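Long-range contacts in DNA polymerase sliding clamp C (Sulfolobus tokodaii, PDB 3AIZ), which forms, with related subunits, a ring around DNA that tethers the polymerase and other DNA-processing proteins to their template during replication: residues S86-T91 with K98-G103; M1-I6 with G54-Y59; K35-D40 with I119-L124; I22-L27 with P112-S117. All blocks are in the same frame, centred on the assembly; numbering follows the deposited sequence.

How the interactions relate
Interactions 1 and 2 belong to one antiparallel sheet of the N-terminal domain, where strands 2-5 and 86-91 are neighbours. Both are partly buried and have the mixed chemistry of a sheet: backbone hydrogen bonds, an apolar face against helices, and polar or charged side chains on the other face. Interactions 3 and 4 are surface contacts. They use two adjacent strands of the second sheet, 33-39 and 24-29, whose residues touch one another, and each meets a different part of the long loop between strands 106-111 and 130-135. No hydrogen bond crosses either of them; there aliphatic groups and side-chain stems do the work.

Interaction 1: S86-T91 with K98-G103; sequences SLYLET and KVTLDG
Ser86 and Asp102 hold each other by three hydrogen bonds at one end of the paired strands. Their backbones bond in both directions, Ser86 N to Asp102 O at 2.9 Å and Asp102 N to Ser86 O at 2.9 Å, and Ser86 OG adds a bond of 3.2 Å to Asp102 O. With chi1 at 59° the hydroxyl sits between its own backbone N and carbonyl carbon, which lets the short serine fold back to the partner strand; its N and OG approach that carbonyl from opposite faces of the plane. The Asp102 carboxylate looks elsewhere, OD1 forming a salt bridge with Lys185 of a neighbouring subunit. Farther along, Thr100 N bonds to Tyr88 O at 2.9 Å, and Lys98 N reaches Glu90 O at 2.7 Å, while the return bonds from Tyr88 N and Glu90 N are weak. Beside this ladder the Tyr88 ring turns its edge to Thr100 O and to Asp102 CB, the latter 3.9 Å from CE1. The other face of the sheet, with Leu87, Leu89, Val99 and Leu101, is aliphatic, as its burial demands: Leu87 CD1 touches Leu101 CD2 at 3.7 Å, and Leu89 CD2 lies alongside Val99 CG2 at 4.0 Å, with Phe74 and Leu78 of helix 71-78 beneath. The strands run at 160° to each other, an antiparallel beta hairpin within the N-terminal sheet of the PCNA fold.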
loop_
_atom_site.group_PDB
_atom_site.type_symbol
_atom_site.label_atom_id
_atom_site.label_comp_id
_atom_site.label_asym_id
_atom_site.label_seq_id
_atom_site.Cartn_x
_atom_site.Cartn_y
_atom_site.Cartn_z
ATOM N N SER C 86 -23.179 -23.110 -17.998
ATOM C CA SER C 86 -23.453 -24.531 -17.843
ATOM C C SER C 86 -22.425 -25.312 -18.653
ATOM O O SER C 86 -22.006 -24.870 -19.722
ATOM C CB SER C 86 -24.872 -24.869 -18.303
ATOM O OG SER C 86 -25.072 -24.513 -19.661
ATOM N N LEU C 87 -22.012 -26.466 -18.142
ATOM C CA LEU C 87 -20.955 -27.236 -18.786
ATOM C C LEU C 87 -21.459 -28.567 -19.336
ATOM O O LEU C 87 -22.332 -29.201 -18.749
ATOM C CB LEU C 87 -19.796 -27.462 -17.812
ATOM C CG LEU C 87 -18.545 -28.141 -18.367
ATOM C CD1 LEU C 87 -17.294 -27.445 -17.860
ATOM C CD2 LEU C 87 -18.526 -29.620 -18.013
ATOM N N TYR C 88 -20.903 -28.979 -20.471
ATOM C CA TYR C 88 -21.262 -30.248 -21.092
ATOM C C TYR C 88 -20.015 -31.056 -21.430
ATOM O O TYR C 88 -19.069 -30.536 -22.022
ATOM C CB TYR C 88 -22.081 -30.017 -22.366
ATOM C CG TYR C 88 -23.438 -29.384 -22.140
ATOM C CD1 TYR C 88 -23.586 -28.002 -22.120
ATOM C CD2 TYR C 88 -24.571 -30.166 -21.960
ATOM C CE1 TYR C 88 -24.824 -27.418 -21.920
ATOM C CE2 TYR C 88 -25.813 -29.591 -21.760
ATOM C CZ TYR C 88 -25.934 -28.216 -21.738
ATOM O OH TYR C 88 -27.166 -27.635 -21.539
ATOM N N LEU C 89 -20.016 -32.327 -21.049
ATOM C CA LEU C 89 -18.929 -33.232 -21.397
ATOM C C LEU C 89 -19.470 -34.325 -22.305
ATOM O O LEU C 89 -20.577 -34.814 -22.096
ATOM C CB LEU C 89 -18.310 -33.839 -20.139
ATOM C CG LEU C 89 -17.683 -32.844 -19.160
ATOM C CD1 LEU C 89 -17.275 -33.537 -17.869
ATOM C CD2 LEU C 89 -16.493 -32.142 -19.794
ATOM N N GLU C 90 -18.694 -34.705 -23.314
ATOM C CA GLU C 90 -19.175 -35.654 -24.310
ATOM C C GLU C 90 -18.024 -36.300 -25.077
ATOM O O GLU C 90 -16.887 -35.839 -25.010
ATOM C CB GLU C 90 -20.131 -34.946 -25.274
ATOM C CG GLU C 90 -20.988 -35.872 -26.120
ATOM C CD GLU C 90 -22.089 -35.129 -26.857
ATOM O OE1 GLU C 90 -22.206 -33.898 -26.670
ATOM O OE2 GLU C 90 -22.837 -35.777 -27.619
ATOM N N THR C 91 -18.328 -37.376 -25.797
ATOM C CA THR C 91 -17.334 -38.064 -26.611
ATOM C C THR C 91 -17.759 -38.074 -28.076
ATOM O O THR C 91 -18.867 -38.495 -28.405
ATOM C CB THR C 91 -17.122 -39.514 -26.138
ATOM O OG1 THR C 91 -16.703 -39.519 -24.768
ATOM C CG2 THR C 91 -16.065 -40.201 -26.988
ATOM N N LYS C 98 -15.178 -33.804 -25.402
ATOM C CA LYS C 98 -15.776 -32.538 -25.816
ATOM C C LYS C 98 -16.261 -31.728 -24.620
ATOM O O LYS C 98 -17.068 -32.203 -23.823
ATOM C CB LYS C 98 -16.946 -32.775 -26.774
ATOM C CG LYS C 98 -16.551 -32.927 -28.230
ATOM C CD LYS C 98 -17.782 -32.960 -29.126
ATOM C CE LYS C 98 -17.399 -33.017 -30.596
ATOM N NZ LYS C 98 -18.592 -33.147 -31.480
ATOM N N VAL C 99 -15.767 -30.500 -24.502
ATOM C CA VAL C 99 -16.210 -29.597 -23.449
ATOM C C VAL C 99 -17.008 -28.455 -24.066
ATOM O O VAL C 99 -16.484 -27.683 -24.869
ATOM C CB VAL C 99 -15.022 -29.019 -22.662
ATOM C CG1 VAL C 99 -15.512 -28.280 -21.428
ATOM C CG2 VAL C 99 -14.061 -30.125 -22.270
ATOM N N THR C 100 -18.280 -28.353 -23.694
ATOM C CA THR C 100 -19.151 -27.326 -24.249
ATOM C C THR C 100 -19.626 -26.350 -23.180
ATOM O O THR C 100 -20.484 -26.683 -22.363
ATOM C CB THR C 100 -20.379 -27.942 -24.939
ATOM O OG1 THR C 100 -19.950 -28.836 -25.972
ATOM C CG2 THR C 100 -21.251 -26.853 -25.545
ATOM N N LEU C 101 -19.065 -25.147 -23.190
ATOM C CA LEU C 101 -19.488 -24.102 -22.270
ATOM C C LEU C 101 -20.671 -23.340 -22.858
ATOM O O LEU C 101 -20.608 -22.853 -23.987
ATOM C CB LEU C 101 -18.332 -23.146 -21.975
ATOM C CG LEU C 101 -17.048 -23.802 -21.471
ATOM C CD1 LEU C 101 -16.033 -22.747 -21.070
ATOM C CD2 LEU C 101 -17.346 -24.725 -20.303
ATOM N N ASP C 102 -21.750 -23.243 -22.091
ATOM C CA ASP C 102 -22.964 -22.595 -22.566
ATOM C C ASP C 102 -23.391 -21.470 -21.630
ATOM O O ASP C 102 -23.808 -21.714 -20.498
ATOM C CB ASP C 102 -24.090 -23.620 -22.710
ATOM C CG ASP C 102 -25.292 -23.069 -23.455
ATOM O OD1 ASP C 102 -25.380 -21.834 -23.623
ATOM O OD2 ASP C 102 -26.152 -23.874 -23.873
ATOM N N GLY C 103 -23.283 -20.236 -22.114
ATOM C CA GLY C 103 -23.678 -19.070 -21.347
ATOM C C GLY C 103 -24.047 -17.916 -22.258
ATOM O O GLY C 103 -24.962 -18.030 -23.074
#

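Interaction 2: M1-I6 with G54-Y59; sequences MRVKVI and GYFEEY
Lys4 crosses the Glu58 side chain and then runs beside that of Glu57. Lys4 and Glu58 form a hydrogen-bonded antiparallel pair, their CB atoms 3.9 Å apart. CG of Lys4 stands anti to the backbone N (chi1 176°) and the rest is fully extended, which places CD between the two glutamates, 3.6 Å from Glu57 OE1 and 3.9 Å from Glu58 CD, and takes CE past Glu57 OE1. At the tip, NZ makes a salt bridge of 3.3 Å with Glu57 OE1. The backbone fixes this register, Lys4 N bonding to Glu58 O at 2.9 Å and Glu57 N to Lys4 O at 3.2 Å. Arg2 adds a second salt bridge, NH2 to Glu58 OE1 at 3.0 Å, with guanidinium and carboxylate planes 40° apart; long charged chains suit this outer face. On the inner face, Val3 CG2 packs 3.6 Å from Tyr59 CD1. Val3 also lies on one side of the Phe56 ring, modelled too close for its detail to be trusted; CD2 of the adjoining Tyr55 lies above the rim of the opposite face, and Val5 CG2 meets the ring edge. Strand 2-5 runs between strands 58-60 and 86-91: Tyr88 touches Arg2 and Lys4, while Phe11 of helix 8-18 packs on Val5, Tyr55 and Phe56.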
loop_
_atom_site.group_PDB
_atom_site.type_symbol
_atom_site.label_atom_id
_atom_site.label_comp_id
_atom_site.label_asym_id
_atom_site.label_seq_id
_atom_site.Cartn_x
_atom_site.Cartn_y
_atom_site.Cartn_z
ATOM N N MET C 1 -20.518 -40.905 -24.036
ATOM C CA MET C 1 -21.446 -40.453 -23.004
ATOM C C MET C 1 -21.706 -38.952 -23.087
ATOM O O MET C 1 -21.016 -38.233 -23.809
ATOM C CB MET C 1 -20.932 -40.834 -21.612
ATOM C CG MET C 1 -19.418 -40.770 -21.452
ATOM S SD MET C 1 -18.727 -39.121 -21.692
ATOM C CE MET C 1 -19.639 -38.186 -20.469
ATOM N N ARG C 2 -22.708 -38.489 -22.346
ATOM C CA ARG C 2 -23.071 -37.075 -22.336
ATOM C C ARG C 2 -23.490 -36.626 -20.939
ATOM O O ARG C 2 -24.454 -37.140 -20.373
ATOM C CB ARG C 2 -24.193 -36.802 -23.340
ATOM C CG ARG C 2 -24.556 -35.333 -23.483
ATOM C CD ARG C 2 -25.627 -35.131 -24.544
ATOM N NE ARG C 2 -25.974 -33.724 -24.718
ATOM C CZ ARG C 2 -26.900 -33.090 -24.005
ATOM N NH1 ARG C 2 -27.152 -31.807 -24.233
ATOM N NH2 ARG C 2 -27.576 -33.738 -23.065
ATOM N N VAL C 3 -22.760 -35.657 -20.392
ATOM C CA VAL C 3 -22.990 -35.189 -19.031
ATOM C C VAL C 3 -23.107 -33.666 -18.977
ATOM O O VAL C 3 -22.444 -32.958 -19.735
ATOM C CB VAL C 3 -21.858 -35.656 -18.091
ATOM C CG1 VAL C 3 -22.004 -35.027 -16.721
ATOM C CG2 VAL C 3 -21.850 -37.174 -17.984
ATOM N N LYS C 4 -23.953 -33.167 -18.079
ATOM C CA LYS C 4 -24.167 -31.728 -17.946
ATOM C C LYS C 4 -24.027 -31.247 -16.504
ATOM O O LYS C 4 -24.667 -31.776 -15.595
ATOM C CB LYS C 4 -25.543 -31.338 -18.491
ATOM C CG LYS C 4 -25.890 -29.869 -18.302
ATOM C CD LYS C 4 -27.307 -29.569 -18.761
ATOM C CE LYS C 4 -27.650 -28.099 -18.574
ATOM N NZ LYS C 4 -29.035 -27.789 -19.029
ATOM N N VAL C 5 -23.188 -30.235 -16.306
ATOM C CA VAL C 5 -22.989 -29.638 -14.991
ATOM C C VAL C 5 -23.560 -28.228 -14.961
ATOM O O VAL C 5 -23.374 -27.460 -15.904
ATOM C CB VAL C 5 -21.494 -29.562 -14.631
ATOM C CG1 VAL C 5 -21.300 -28.833 -13.309
ATOM C CG2 VAL C 5 -20.889 -30.953 -14.573
ATOM N N ILE C 6 -24.252 -27.884 -13.880
ATOM C CA ILE C 6 -24.812 -26.544 -13.742
ATOM C C ILE C 6 -23.809 -25.573 -13.120
ATOM O O ILE C 6 -23.383 -24.616 -13.764
ATOM C CB ILE C 6 -26.118 -26.546 -12.928
ATOM C CG1 ILE C 6 -27.212 -27.296 -13.691
ATOM C CG2 ILE C 6 -26.563 -25.122 -12.634
ATOM C CD1 ILE C 6 -28.549 -27.322 -12.981
ATOM N N GLY C 54 -25.990 -38.158 -9.559
ATOM C CA GLY C 54 -26.882 -37.165 -8.988
ATOM C C GLY C 54 -26.271 -35.779 -8.904
ATOM O O GLY C 54 -26.988 -34.780 -8.862
ATOM N N TYR C 55 -24.944 -35.720 -8.872
ATOM C CA TYR C 55 -24.234 -34.446 -8.823
ATOM C C TYR C 55 -24.542 -33.620 -10.064
ATOM O O TYR C 55 -24.605 -32.392 -10.009
ATOM C CB TYR C 55 -22.726 -34.684 -8.711
ATOM C CG TYR C 55 -21.890 -33.423 -8.731
ATOM C CD1 TYR C 55 -21.522 -32.792 -7.549
ATOM C CD2 TYR C 55 -21.459 -32.868 -9.930
ATOM C CE1 TYR C 55 -20.756 -31.644 -7.560
ATOM C CE2 TYR C 55 -20.692 -31.720 -9.951
ATOM C CZ TYR C 55 -20.343 -31.111 -8.763
ATOM O OH TYR C 55 -19.580 -29.968 -8.778
ATOM N N PHE C 56 -24.736 -34.308 -11.185
ATOM C CA PHE C 56 -25.015 -33.652 -12.453
ATOM C C PHE C 56 -26.511 -33.463 -12.651
ATOM O O PHE C 56 -27.320 -34.212 -12.099
ATOM C CB PHE C 56 -24.451 -34.479 -13.610
ATOM C CG PHE C 56 -23.012 -34.869 -13.435
ATOM C CD1 PHE C 56 -21.999 -33.967 -13.708
ATOM C CD2 PHE C 56 -22.674 -36.138 -13.004
ATOM C CE1 PHE C 56 -20.674 -34.324 -13.555
ATOM C CE2 PHE C 56 -21.351 -36.502 -12.846
ATOM C CZ PHE C 56 -20.350 -35.593 -13.122
ATOM N N GLU C 57 -26.878 -32.459 -13.441
ATOM C CA GLU C 57 -28.272 -32.257 -13.811
ATOM C C GLU C 57 -28.681 -33.317 -14.826
ATOM O O GLU C 57 -29.806 -33.817 -14.801
ATOM C CB GLU C 57 -28.481 -30.860 -14.397
ATOM C CG GLU C 57 -29.915 -30.574 -14.804
ATOM C CD GLU C 57 -30.060 -29.261 -15.549
ATOM O OE1 GLU C 57 -29.031 -28.590 -15.777
ATOM O OE2 GLU C 57 -31.201 -28.902 -15.909
ATOM N N GLU C 58 -27.755 -33.655 -15.719
ATOM C CA GLU C 58 -27.980 -34.701 -16.708
ATOM C C GLU C 58 -26.791 -35.651 -16.739
ATOM O O GLU C 58 -25.642 -35.217 -16.827
ATOM C CB GLU C 58 -28.203 -34.099 -18.096
ATOM C CG GLU C 58 -29.444 -33.227 -18.210
ATOM C CD GLU C 58 -29.621 -32.639 -19.599
ATOM O OE1 GLU C 58 -28.804 -32.954 -20.491
ATOM O OE2 GLU C 58 -30.578 -31.859 -19.799
ATOM N N TYR C 59 -27.070 -36.949 -16.664
ATOM C CA TYR C 59 -26.021 -37.959 -16.685
ATOM C C TYR C 59 -26.438 -39.138 -17.555
ATOM O O TYR C 59 -27.306 -39.924 -17.176
ATOM C CB TYR C 59 -25.709 -38.434 -15.264
ATOM C CG TYR C 59 -24.424 -39.223 -15.150
ATOM C CD1 TYR C 59 -23.212 -38.583 -14.928
ATOM C CD2 TYR C 59 -24.422 -40.607 -15.264
ATOM C CE1 TYR C 59 -22.035 -39.298 -14.823
ATOM C CE2 TYR C 59 -23.249 -41.330 -15.160
ATOM C CZ TYR C 59 -22.059 -40.670 -14.941
ATOM O OH TYR C 59 -20.887 -41.384 -14.837
#

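Interaction 3: K35-D40 with I119-L124; sequences KIRGID and IETPNL
Ile119 O lies at the edge of the Arg37 guanidinium, near its plane, and Thr121 OG1 approaches the same group obliquely. Neither is hydrogen-bonded to it: Arg37 NH1 is 4.0 Å from Ile119 O, and although Thr121 OG1 is 3.2 Å from NH1, the angle is poor. The firm polar partner of this guanidinium is Asp48, which forms a salt bridge with NH2. The loop involved runs from strand 106-111 to strand 130-135 and is the interdomain connector of the PCNA fold, here laid across strand 33-39 of the N-terminal domain. In PCNA proteins generally this connector borders the pocket where partner proteins dock, and a similar role is likely here. What holds segment 119-124 to the strand is mainly carbon. The stem of Arg37 passes Ile119 in the opposite direction, CG lying 3.8 Å from both CB and CG2 of Ile119, before the chain bends at chi3 (-60°) and turns the guanidinium aside. An arginine serves well at such a partly exposed spot, offering methylenes to an aliphatic neighbour and charge beyond it. Phe46 of the adjacent strand 45-52 touches Arg37, Ile119 and Pro122, tying loop and strand together. Ile119 CG1 lies 4.0 Å from Gly38 CA. One residue on, the branched methyls meet, Ile39 CG2 lying 4.1 Å from Ile119 CG2.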
loop_
_atom_site.group_PDB
_atom_site.type_symbol
_atom_site.label_atom_id
_atom_site.label_comp_id
_atom_site.label_asym_id
_atom_site.label_seq_id
_atom_site.Cartn_x
_atom_site.Cartn_y
_atom_site.Cartn_z
ATOM N N LYS C 35 -15.785 -41.392 -11.899
ATOM C CA LYS C 35 -14.684 -41.743 -11.012
ATOM C C LYS C 35 -13.369 -41.202 -11.557
ATOM O O LYS C 35 -13.036 -41.407 -12.722
ATOM C CB LYS C 35 -14.596 -43.259 -10.826
ATOM C CG LYS C 35 -15.808 -43.865 -10.137
ATOM C CD LYS C 35 -15.663 -45.369 -9.979
ATOM C CE LYS C 35 -16.886 -45.972 -9.306
ATOM N NZ LYS C 35 -16.729 -47.435 -9.081
ATOM N N ILE C 36 -12.633 -40.497 -10.708
ATOM C CA ILE C 36 -11.335 -39.959 -11.082
ATOM C C ILE C 36 -10.305 -40.411 -10.064
ATOM O O ILE C 36 -10.521 -40.298 -8.859
ATOM C CB ILE C 36 -11.348 -38.422 -11.141
ATOM C CG1 ILE C 36 -12.433 -37.934 -12.101
ATOM C CG2 ILE C 36 -9.984 -37.896 -11.557
ATOM C CD1 ILE C 36 -12.613 -36.437 -12.095
ATOM N N ARG C 37 -9.184 -40.925 -10.551
ATOM C CA ARG C 37 -8.174 -41.497 -9.676
ATOM C C ARG C 37 -6.779 -41.246 -10.225
ATOM O O ARG C 37 -6.492 -41.568 -11.377
ATOM C CB ARG C 37 -8.422 -42.996 -9.512
ATOM C CG ARG C 37 -7.372 -43.722 -8.702
ATOM C CD ARG C 37 -7.799 -45.155 -8.437
ATOM N NE ARG C 37 -9.054 -45.219 -7.694
ATOM C CZ ARG C 37 -9.604 -46.346 -7.255
ATOM N NH1 ARG C 37 -9.008 -47.508 -7.486
ATOM N NH2 ARG C 37 -10.749 -46.312 -6.585
ATOM N N GLY C 38 -5.917 -40.666 -9.397
ATOM C CA GLY C 38 -4.556 -40.371 -9.803
ATOM C C GLY C 38 -3.569 -40.473 -8.659
ATOM O O GLY C 38 -3.957 -40.656 -7.505
ATOM N N ILE C 39 -2.286 -40.353 -8.981
ATOM C CA ILE C 39 -1.236 -40.403 -7.974
ATOM C C ILE C 39 -0.032 -39.576 -8.416
ATOM O O ILE C 39 0.501 -39.770 -9.508
ATOM C CB ILE C 39 -0.807 -41.857 -7.680
ATOM C CG1 ILE C 39 0.267 -41.895 -6.593
ATOM C CG2 ILE C 39 -0.318 -42.542 -8.948
ATOM C CD1 ILE C 39 0.731 -43.295 -6.253
ATOM N N ASP C 40 0.385 -38.642 -7.567
ATOM C CA ASP C 40 1.485 -37.742 -7.901
ATOM C C ASP C 40 2.788 -38.500 -8.160
ATOM O O ASP C 40 2.953 -39.630 -7.705
ATOM C CB ASP C 40 1.673 -36.684 -6.807
ATOM C CG ASP C 40 1.929 -37.291 -5.441
ATOM O OD1 ASP C 40 2.012 -38.532 -5.339
ATOM O OD2 ASP C 40 2.048 -36.520 -4.465
ATOM N N ILE C 119 -4.467 -46.731 -12.149
ATOM C CA ILE C 119 -3.926 -46.467 -10.823
ATOM C C ILE C 119 -4.430 -47.488 -9.806
ATOM O O ILE C 119 -5.627 -47.576 -9.536
ATOM C CB ILE C 119 -4.255 -45.038 -10.337
ATOM C CG1 ILE C 119 -3.648 -43.992 -11.275
ATOM C CG2 ILE C 119 -3.737 -44.825 -8.926
ATOM C CD1 ILE C 119 -4.429 -43.776 -12.555
ATOM N N GLU C 120 -3.501 -48.260 -9.251
ATOM C CA GLU C 120 -3.832 -49.274 -8.257
ATOM C C GLU C 120 -3.971 -48.657 -6.870
ATOM O O GLU C 120 -3.177 -47.799 -6.482
ATOM C CB GLU C 120 -2.756 -50.363 -8.241
ATOM C CG GLU C 120 -2.938 -51.410 -7.155
ATOM C CD GLU C 120 -1.850 -52.467 -7.182
ATOM O OE1 GLU C 120 -1.161 -52.586 -8.218
ATOM O OE2 GLU C 120 -1.688 -53.181 -6.168
ATOM N N THR C 121 -4.983 -49.097 -6.127
ATOM C CA THR C 121 -5.207 -48.613 -4.767
ATOM C C THR C 121 -4.039 -48.972 -3.854
ATOM O O THR C 121 -3.693 -50.144 -3.712
ATOM C CB THR C 121 -6.511 -49.175 -4.173
ATOM O OG1 THR C 121 -7.633 -48.631 -4.881
ATOM C CG2 THR C 121 -6.623 -48.813 -2.699
ATOM N N PRO C 122 -3.427 -47.953 -3.230
ATOM C CA PRO C 122 -2.218 -48.105 -2.413
ATOM C C PRO C 122 -2.468 -48.821 -1.088
ATOM O O PRO C 122 -1.591 -49.542 -0.611
ATOM C CB PRO C 122 -1.792 -46.655 -2.139
ATOM C CG PRO C 122 -2.545 -45.822 -3.134
ATOM C CD PRO C 122 -3.831 -46.544 -3.349
ATOM N N ASN C 123 -3.646 -48.621 -0.503
ATOM C CA ASN C 123 -3.934 -49.155 0.825
ATOM C C ASN C 123 -5.091 -50.149 0.851
ATOM O O ASN C 123 -6.240 -49.787 0.598
ATOM C CB ASN C 123 -4.199 -48.015 1.811
ATOM C CG ASN C 123 -3.009 -47.087 1.961
ATOM O OD1 ASN C 123 -1.981 -47.466 2.525
ATOM N ND2 ASN C 123 -3.141 -45.866 1.455
ATOM N N LEU C 124 -4.769 -51.401 1.166
ATOM C CA LEU C 124 -5.770 -52.456 1.285
ATOM C C LEU C 124 -6.816 -52.097 2.334
ATOM O O LEU C 124 -8.007 -52.002 2.032
ATOM C CB LEU C 124 -5.101 -53.783 1.649
ATOM C CG LEU C 124 -4.111 -54.351 0.629
ATOM C CD1 LEU C 124 -3.379 -55.556 1.198
ATOM C CD2 LEU C 124 -4.826 -54.719 -0.662
#

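Interaction 4: I22-L27 with P112-S117; sequences IDEITL and PSIVAS
Glu24 and Thr26 against Ala116 form the closer part of this surface contact, and at its margin the exposed Ile114 lays its CD1 on Glu24 CG, 3.5 Å away, the two side chains sliding past each other in opposite directions. Beyond CG the glutamate bends sharply (chi2 -86°) and brings its carboxylate back along its own strand, where Thr26 OG1 donates a 2.8 Å hydrogen bond to the syn lone pair of Glu24 OE2. The small methyl of Ala116 fits against this pair, its CB 3.8 Å from Thr26 CG2 and 3.7 Å from Glu24 OE2. Strand 24-29 belongs to the N-terminal domain of the PCNA fold, and segment 112-117 opens the long loop after strand 106-111 that leads on to the C-terminal domain. The outer side is much looser. The CB of Val115, an exposed residue, points away from the strand, and Ser117, also exposed, keeps its backbone N 4.3 Å from Glu24 OE1.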
loop_
_atom_site.group_PDB
_atom_site.type_symbol
_atom_site.label_atom_id
_atom_site.label_comp_id
_atom_site.label_asym_id
_atom_site.label_seq_id
_atom_site.Cartn_x
_atom_site.Cartn_y
_atom_site.Cartn_z
ATOM N N ILE C 22 -1.043 -33.945 -10.396
ATOM C CA ILE C 22 -0.829 -34.769 -11.582
ATOM C C ILE C 22 -0.959 -33.995 -12.893
ATOM O O ILE C 22 -1.590 -32.939 -12.944
ATOM C CB ILE C 22 -1.788 -35.972 -11.599
ATOM C CG1 ILE C 22 -3.240 -35.497 -11.562
ATOM C CG2 ILE C 22 -1.509 -36.885 -10.420
ATOM C CD1 ILE C 22 -4.238 -36.622 -11.408
ATOM N N ASP C 23 -0.357 -34.536 -13.948
ATOM C CA ASP C 23 -0.372 -33.903 -15.264
ATOM C C ASP C 23 -1.514 -34.419 -16.131
ATOM O O ASP C 23 -2.220 -33.640 -16.773
ATOM C CB ASP C 23 0.961 -34.127 -15.982
ATOM C CG ASP C 23 2.110 -33.388 -15.324
ATOM O OD1 ASP C 23 1.848 -32.423 -14.572
ATOM O OD2 ASP C 23 3.275 -33.769 -15.564
ATOM N N GLU C 24 -1.684 -35.735 -16.156
ATOM C CA GLU C 24 -2.753 -36.360 -16.925
ATOM C C GLU C 24 -3.752 -37.028 -15.993
ATOM O O GLU C 24 -3.368 -37.708 -15.043
ATOM C CB GLU C 24 -2.177 -37.385 -17.907
ATOM C CG GLU C 24 -3.218 -38.268 -18.593
ATOM C CD GLU C 24 -3.585 -39.502 -17.780
ATOM O OE1 GLU C 24 -2.687 -40.084 -17.132
ATOM O OE2 GLU C 24 -4.772 -39.897 -17.796
ATOM N N ILE C 25 -5.039 -36.827 -16.257
ATOM C CA ILE C 25 -6.071 -37.509 -15.488
ATOM C C ILE C 25 -6.912 -38.394 -16.393
ATOM O O ILE C 25 -6.986 -38.174 -17.600
ATOM C CB ILE C 25 -6.992 -36.526 -14.739
ATOM C CG1 ILE C 25 -7.944 -35.831 -15.711
ATOM C CG2 ILE C 25 -6.172 -35.511 -13.961
ATOM C CD1 ILE C 25 -9.004 -35.007 -15.022
ATOM N N THR C 26 -7.539 -39.402 -15.800
ATOM C CA THR C 26 -8.377 -40.323 -16.547
ATOM C C THR C 26 -9.821 -40.233 -16.077
ATOM O O THR C 26 -10.192 -40.833 -15.068
ATOM C CB THR C 26 -7.889 -41.772 -16.389
ATOM O OG1 THR C 26 -6.532 -41.873 -16.839
ATOM C CG2 THR C 26 -8.760 -42.719 -17.199
ATOM N N LEU C 27 -10.630 -39.473 -16.807
ATOM C CA LEU C 27 -12.054 -39.384 -16.517
ATOM C C LEU C 27 -12.713 -40.729 -16.791
ATOM O O LEU C 27 -12.836 -41.147 -17.942
ATOM C CB LEU C 27 -12.706 -38.293 -17.363
ATOM C CG LEU C 27 -12.140 -36.883 -17.189
ATOM C CD1 LEU C 27 -12.750 -35.930 -18.203
ATOM C CD2 LEU C 27 -12.369 -36.384 -15.772
ATOM N N PRO C 112 -7.525 -34.080 -27.716
ATOM C CA PRO C 112 -7.155 -35.404 -28.217
ATOM C C PRO C 112 -7.024 -36.388 -27.063
ATOM O O PRO C 112 -6.612 -35.996 -25.970
ATOM C CB PRO C 112 -5.785 -35.160 -28.852
ATOM C CG PRO C 112 -5.230 -34.005 -28.091
ATOM C CD PRO C 112 -6.412 -33.120 -27.820
ATOM N N SER C 113 -7.378 -37.646 -27.299
ATOM C CA SER C 113 -7.230 -38.671 -26.276
ATOM C C SER C 113 -5.776 -39.107 -26.165
ATOM O O SER C 113 -5.036 -39.104 -27.151
ATOM C CB SER C 113 -8.123 -39.874 -26.580
ATOM O OG SER C 113 -9.491 -39.517 -26.509
ATOM N N ILE C 114 -5.370 -39.473 -24.953
ATOM C CA ILE C 114 -4.005 -39.916 -24.703
ATOM C C ILE C 114 -4.006 -41.202 -23.885
ATOM O O ILE C 114 -5.025 -41.574 -23.302
ATOM C CB ILE C 114 -3.197 -38.838 -23.960
ATOM C CG1 ILE C 114 -3.924 -38.421 -22.681
ATOM C CG2 ILE C 114 -2.974 -37.629 -24.855
ATOM C CD1 ILE C 114 -3.265 -37.267 -21.959
ATOM N N VAL C 115 -2.866 -41.883 -23.848
ATOM C CA VAL C 115 -2.746 -43.113 -23.076
ATOM C C VAL C 115 -2.957 -42.842 -21.589
ATOM O O VAL C 115 -2.288 -41.993 -20.999
ATOM C CB VAL C 115 -1.387 -43.803 -23.294
ATOM C CG1 VAL C 115 -1.320 -44.408 -24.686
ATOM C CG2 VAL C 115 -0.247 -42.821 -23.078
ATOM N N ALA C 116 -3.897 -43.564 -20.994
ATOM C CA ALA C 116 -4.234 -43.378 -19.591
ATOM C C ALA C 116 -3.808 -44.579 -18.754
ATOM O O ALA C 116 -4.264 -45.700 -18.976
ATOM C CB ALA C 116 -5.725 -43.122 -19.435
ATOM N N SER C 117 -2.930 -44.334 -17.788
ATOM C CA SER C 117 -2.472 -45.383 -16.889
ATOM C C SER C 117 -3.584 -45.819 -15.943
ATOM O O SER C 117 -4.508 -45.057 -15.661
ATOM C CB SER C 117 -1.270 -44.900 -16.077
ATOM O OG SER C 117 -0.191 -44.545 -16.923
#